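Side-chain contacts in UDP-N-Acetylglucosamine 2-Epimerase (Thermus thermophilus, PDB 1V4V), which probably interconverts UDP-N-acetylglucosamine and UDP-N-acetylmannosamine as a 2-epimerase, working as a homodimer of two-domain subunits: residues A[194-199]-A[256-261]; A[234-239]-A[269-274]. One frame throughout, in Å; residues are numbered along the deposited sequence.

Contact 1: residues A[194-199]-A[256-261]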
loop_
_atom_site.group_PDB
_atom_site.type_symbol
_atom_site.label_atom_id
_atom_site.label_comp_id
_atom_site.label_asym_id
_atom_site.label_seq_id
_atom_site.Cartn_x
_atom_site.Cartn_y
_atom_site.Cartn_z
ATOM N N GLY A 194 -14.345 -41.155 25.310
ATOM C CA GLY A 194 -13.904 -42.453 25.796
ATOM C C GLY A 194 -12.450 -42.681 26.155
ATOM O O GLY A 194 -12.008 -43.830 26.210
ATOM N N LEU A 195 -11.698 -41.615 26.401
ATOM C CA LEU A 195 -10.296 -41.781 26.763
ATOM C C LEU A 195 -10.175 -42.363 28.162
ATOM O O LEU A 195 -11.052 -42.168 29.005
ATOM C CB LEU A 195 -9.563 -40.436 26.733
ATOM C CG LEU A 195 -9.308 -39.772 25.381
ATOM C CD1 LEU A 195 -8.595 -38.446 25.606
ATOM C CD2 LEU A 195 -8.470 -40.698 24.503
ATOM N N PRO A 196 -9.093 -43.107 28.423
ATOM C CA PRO A 196 -8.904 -43.686 29.755
ATOM C C PRO A 196 -8.563 -42.525 30.684
ATOM O O PRO A 196 -8.309 -41.416 30.218
ATOM C CB PRO A 196 -7.706 -44.613 29.565
ATOM C CG PRO A 196 -7.761 -44.970 28.106
ATOM C CD PRO A 196 -8.116 -43.655 27.467
ATOM N N GLU A 197 -8.559 -42.773 31.986
ATOM C CA GLU A 197 -8.209 -41.741 32.950
ATOM C C GLU A 197 -6.756 -41.323 32.692
ATOM O O GLU A 197 -5.923 -42.163 32.363
ATOM C CB GLU A 197 -8.356 -42.294 34.374
ATOM C CG GLU A 197 -7.669 -41.482 35.453
ATOM C CD GLU A 197 -7.874 -42.073 36.840
ATOM O OE1 GLU A 197 -8.857 -41.697 37.509
ATOM O OE2 GLU A 197 -7.059 -42.923 37.256
ATOM N N GLY A 198 -6.463 -40.033 32.833
ATOM C CA GLY A 198 -5.109 -39.542 32.612
ATOM C C GLY A 198 -4.130 -39.978 33.690
ATOM O O GLY A 198 -4.460 -40.846 34.500
ATOM N N PRO A 199 -2.928 -39.380 33.759
ATOM C CA PRO A 199 -2.392 -38.309 32.908
ATOM C C PRO A 199 -2.161 -38.740 31.461
ATOM O O PRO A 199 -2.086 -39.934 31.156
ATOM C CB PRO A 199 -1.074 -37.943 33.593
ATOM C CG PRO A 199 -1.277 -38.386 35.016
ATOM C CD PRO A 199 -1.982 -39.698 34.839
ATOM N N ASN A 256 -1.409 -48.929 26.697
ATOM C CA ASN A 256 -1.622 -47.522 27.027
ATOM C C ASN A 256 -1.418 -46.507 25.902
ATOM O O ASN A 256 -1.146 -45.329 26.151
ATOM C CB ASN A 256 -0.788 -47.137 28.258
ATOM C CG ASN A 256 0.691 -47.381 28.066
ATOM O OD1 ASN A 256 1.095 -48.227 27.267
ATOM N ND2 ASN A 256 1.511 -46.653 28.822
ATOM N N PHE A 257 -1.547 -46.972 24.666
ATOM C CA PHE A 257 -1.474 -46.084 23.519
ATOM C C PHE A 257 -2.889 -46.052 22.939
ATOM O O PHE A 257 -3.540 -47.097 22.793
ATOM C CB PHE A 257 -0.508 -46.606 22.451
ATOM C CG PHE A 257 0.629 -45.662 22.147
ATOM C CD1 PHE A 257 1.889 -45.870 22.702
ATOM C CD2 PHE A 257 0.433 -44.557 21.320
ATOM C CE1 PHE A 257 2.944 -44.992 22.439
ATOM C CE2 PHE A 257 1.481 -43.672 21.048
ATOM C CZ PHE A 257 2.737 -43.891 21.611
ATOM N N VAL A 258 -3.372 -44.856 22.636
ATOM C CA VAL A 258 -4.693 -44.693 22.036
ATOM C C VAL A 258 -4.497 -44.041 20.677
ATOM O O VAL A 258 -4.035 -42.901 20.593
ATOM C CB VAL A 258 -5.611 -43.784 22.884
ATOM C CG1 VAL A 258 -6.935 -43.574 22.159
ATOM C CG2 VAL A 258 -5.854 -44.410 24.252
ATOM N N LEU A 259 -4.832 -44.762 19.612
ATOM C CA LEU A 259 -4.693 -44.213 18.272
ATOM C C LEU A 259 -6.031 -43.650 17.812
ATOM O O LEU A 259 -7.052 -44.336 17.841
ATOM C CB LEU A 259 -4.201 -45.287 17.296
ATOM C CG LEU A 259 -2.939 -46.054 17.702
ATOM C CD1 LEU A 259 -2.473 -46.908 16.527
ATOM C CD2 LEU A 259 -1.835 -45.079 18.106
ATOM N N LEU A 260 -6.021 -42.388 17.401
ATOM C CA LEU A 260 -7.230 -41.722 16.946
ATOM C C LEU A 260 -7.058 -41.164 15.543
ATOM O O LEU A 260 -5.951 -41.136 15.003
ATOM C CB LEU A 260 -7.574 -40.566 17.889
ATOM C CG LEU A 260 -7.742 -40.893 19.375
ATOM C CD1 LEU A 260 -7.949 -39.606 20.157
ATOM C CD2 LEU A 260 -8.921 -41.836 19.564
ATOM N N ASP A 261 -8.168 -40.725 14.958
ATOM C CA ASP A 261 -8.144 -40.108 13.640
ATOM C C ASP A 261 -7.851 -38.640 13.919
ATOM O O ASP A 261 -8.020 -38.179 15.049
ATOM C CB ASP A 261 -9.507 -40.242 12.949
ATOM C CG ASP A 261 -9.736 -41.624 12.358
ATOM O OD1 ASP A 261 -10.887 -41.918 11.966
ATOM O OD2 ASP A 261 -8.773 -42.413 12.273
#
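Val258 meets Leu195 and Pro196 with its two methyl groups, one for each partner. Its side chain leaves strand 257-260 toward the loop 194-199, and CB, the branch point, stands back from both partners. From there CG1, placed opposite the backbone N (chi1 176°), runs to Leu195, where CG1 of Val258 lies 4.0 Å from CD2 of Leu195. The other branch, CG2, takes the position beside the backbone N and heads for the proline ring, with CG2 of Val258 4.0 Å from CD of Pro196. Leu195 does not aim straight at the strand: its CB lies off to the side, and the end of the chain swings nearer, so that CD2 alone makes the contact. CD1 of Leu260 lies 4.5 Å from that same methyl, CD2 of Leu195, too far to count as a close contact. No hydrogen bond joins the segments. Phe257 and Leu259, which alternate with Val258, turn instead to helices 214-227 and 241-251. The arrangement is thus a surface loop, on its way into strand 200-203, folded over one face of the edge strand in the second Rossmann-like domain of a GT-B fold.

Contact 2: residues A[234-239]-A[269-274]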
loop_
_atom_site.group_PDB
_atom_site.type_symbol
_atom_site.label_atom_id
_atom_site.label_comp_id
_atom_site.label_asym_id
_atom_site.label_seq_id
_atom_site.Cartn_x
_atom_site.Cartn_y
_atom_site.Cartn_z
ATOM N N VAL A 234 -1.761 -40.551 23.767
ATOM C CA VAL A 234 -2.808 -40.317 22.776
ATOM C C VAL A 234 -2.206 -39.793 21.486
ATOM O O VAL A 234 -1.590 -38.725 21.457
ATOM C CB VAL A 234 -3.852 -39.333 23.319
ATOM C CG1 VAL A 234 -5.010 -39.209 22.335
ATOM C CG2 VAL A 234 -4.353 -39.825 24.675
ATOM N N TYR A 235 -2.422 -40.552 20.416
ATOM C CA TYR A 235 -1.856 -40.257 19.114
ATOM C C TYR A 235 -2.866 -40.171 17.962
ATOM O O TYR A 235 -3.319 -41.195 17.454
ATOM C CB TYR A 235 -0.810 -41.345 18.828
ATOM C CG TYR A 235 -0.031 -41.271 17.529
ATOM C CD1 TYR A 235 -0.110 -40.168 16.683
ATOM C CD2 TYR A 235 0.827 -42.315 17.170
ATOM C CE1 TYR A 235 0.651 -40.104 15.508
ATOM C CE2 TYR A 235 1.586 -42.262 16.005
ATOM C CZ TYR A 235 1.497 -41.159 15.181
ATOM O OH TYR A 235 2.268 -41.106 14.048
ATOM N N PRO A 236 -3.242 -38.948 17.554
ATOM C CA PRO A 236 -4.188 -38.789 16.441
ATOM C C PRO A 236 -3.333 -39.008 15.193
ATOM O O PRO A 236 -2.558 -38.134 14.810
ATOM C CB PRO A 236 -4.646 -37.335 16.571
ATOM C CG PRO A 236 -4.400 -37.011 18.030
ATOM C CD PRO A 236 -3.071 -37.676 18.274
ATOM N N VAL A 237 -3.453 -40.178 14.576
ATOM C CA VAL A 237 -2.648 -40.506 13.404
ATOM C C VAL A 237 -3.191 -39.962 12.087
ATOM O O VAL A 237 -4.371 -40.127 11.779
ATOM C CB VAL A 237 -2.491 -42.035 13.267
ATOM C CG1 VAL A 237 -1.450 -42.366 12.204
ATOM C CG2 VAL A 237 -2.111 -42.637 14.601
ATOM N N HIS A 238 -2.330 -39.320 11.301
ATOM C CA HIS A 238 -2.769 -38.792 10.014
ATOM C C HIS A 238 -3.296 -39.908 9.109
ATOM O O HIS A 238 -2.887 -41.066 9.228
ATOM C CB HIS A 238 -1.634 -38.031 9.325
ATOM C CG HIS A 238 -1.482 -36.621 9.807
ATOM N ND1 HIS A 238 -1.005 -36.312 11.063
ATOM C CD2 HIS A 238 -1.795 -35.443 9.221
ATOM C CE1 HIS A 238 -1.034 -35.001 11.230
ATOM N NE2 HIS A 238 -1.509 -34.450 10.129
ATOM N N LEU A 239 -4.208 -39.548 8.209
ATOM C CA LEU A 239 -4.835 -40.507 7.301
ATOM C C LEU A 239 -3.936 -41.148 6.248
ATOM O O LEU A 239 -4.241 -42.235 5.753
ATOM C CB LEU A 239 -6.028 -39.847 6.603
ATOM C CG LEU A 239 -7.194 -39.466 7.518
ATOM C CD1 LEU A 239 -8.229 -38.681 6.732
ATOM C CD2 LEU A 239 -7.806 -40.725 8.111
ATOM N N ALA A 269 -6.536 -28.946 20.789
ATOM C CA ALA A 269 -6.035 -27.980 21.760
ATOM C C ALA A 269 -6.391 -28.426 23.176
ATOM O O ALA A 269 -5.586 -28.296 24.101
ATOM C CB ALA A 269 -6.621 -26.594 21.489
ATOM N N ALA A 270 -7.603 -28.949 23.340
ATOM C CA ALA A 270 -8.059 -29.415 24.643
ATOM C C ALA A 270 -7.213 -30.605 25.098
ATOM O O ALA A 270 -6.806 -30.682 26.256
ATOM C CB ALA A 270 -9.532 -29.807 24.572
ATOM N N LEU A 271 -6.947 -31.527 24.179
ATOM C CA LEU A 271 -6.139 -32.702 24.494
ATOM C C LEU A 271 -4.745 -32.279 24.950
ATOM O O LEU A 271 -4.238 -32.755 25.963
ATOM C CB LEU A 271 -6.020 -33.603 23.267
ATOM C CG LEU A 271 -5.113 -34.830 23.398
ATOM C CD1 LEU A 271 -5.613 -35.744 24.518
ATOM C CD2 LEU A 271 -5.095 -35.569 22.075
HETATM N N MSE A 272 -4.118 -31.385 24.192
HETATM C CA MSE A 272 -2.787 -30.918 24.557
HETATM C C MSE A 272 -2.789 -30.254 25.927
HETATM O O MSE A 272 -1.914 -30.520 26.754
HETATM C CB MSE A 272 -2.252 -29.933 23.511
HETATM C CG MSE A 272 -1.921 -30.554 22.169
HETATM SE SE MSE A 272 -0.988 -29.275 21.033
HETATM C CE MSE A 272 -2.504 -28.215 20.504
ATOM N N ARG A 273 -3.767 -29.388 26.171
ATOM C CA ARG A 273 -3.853 -28.694 27.447
ATOM C C ARG A 273 -3.961 -29.678 28.614
ATOM O O ARG A 273 -3.456 -29.417 29.705
ATOM C CB ARG A 273 -5.052 -27.742 27.456
ATOM C CG ARG A 273 -5.095 -26.835 28.675
ATOM C CD ARG A 273 -6.290 -25.893 28.639
ATOM N NE ARG A 273 -7.552 -26.610 28.780
ATOM C CZ ARG A 273 -8.737 -26.023 28.911
ATOM N NH1 ARG A 273 -8.824 -24.699 28.916
ATOM N NH2 ARG A 273 -9.831 -26.759 29.047
ATOM N N ALA A 274 -4.610 -30.813 28.377
ATOM C CA ALA A 274 -4.774 -31.825 29.423
ATOM C C ALA A 274 -3.587 -32.783 29.513
ATOM O O ALA A 274 -3.597 -33.713 30.320
ATOM C CB ALA A 274 -6.053 -32.624 29.172
#
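The carbonyl oxygen of Leu271, the residue whose side chain packs on Val234 and Pro236, takes two hydrogen bonds: one from the hydroxyl OG of Ser275, the other a weak one in which N of Ala274 lies 3.1 Å from O of Leu271. These bonds fall where helix 265-273 runs out, just before strand 275-280. The side chain turns toward the sheet. With CG opposite the backbone N (chi1 175°), Leu271 extends from the helix and presents both methyls to strand 232-236. CD2 does most of the touching: it lies 3.7 Å from CG1 of Val234 and reaches, more loosely, to 4.4 Å from CG of Pro236. CD1 comes in beside it, 4.1 Å from CG1 of Val234, so that this one valine methyl faces the fork of the leucine. The two side chains cross obliquely, and the contact is wholly apolar and buried. Leu263 packs on both Pro236 and Leu271, while Thr202 of the adjoining strand also meets the leucine. An alanine here, lacking both CD methyls, is likely to take from Val234 CG1 and the ring of Pro236 the cover that comes from the helix and open a gap between helix and sheet. Tyr235, between the two contact residues, points away, its ring lying under Val237 CG2, 3.6 Å from the ring plane. Alternate strand residues therefore serve opposite faces of a parallel sheet, and Leu271 belongs to the helix of a beta-alpha-beta crossover packed on one of them, as in a Rossmann-like domain.

The centres of contacts 1 and 2 lie about 9 Å apart in the same domain. Along the chain their segments alternate: 194-199, 234-239, 256-261, 269-274. Strands 232-236 and 257-260 are parallel neighbours in one sheet, joined by a probable hydrogen bond from Tyr235 N to Val258 O (2.9 Å); Val237, just past the strand, continues the pairing from its N to Leu260 O (2.7 Å). Leu260 CD1 also packs on Val234 CG1, linking the two apolar patches. Helix 265-273 then carries the chain from edge strand 257-260 to strand 275-280, passing strands 232-236 and 200-203. Both contacts thus help build one face of this sheet, in the second domain of this probable epimerase.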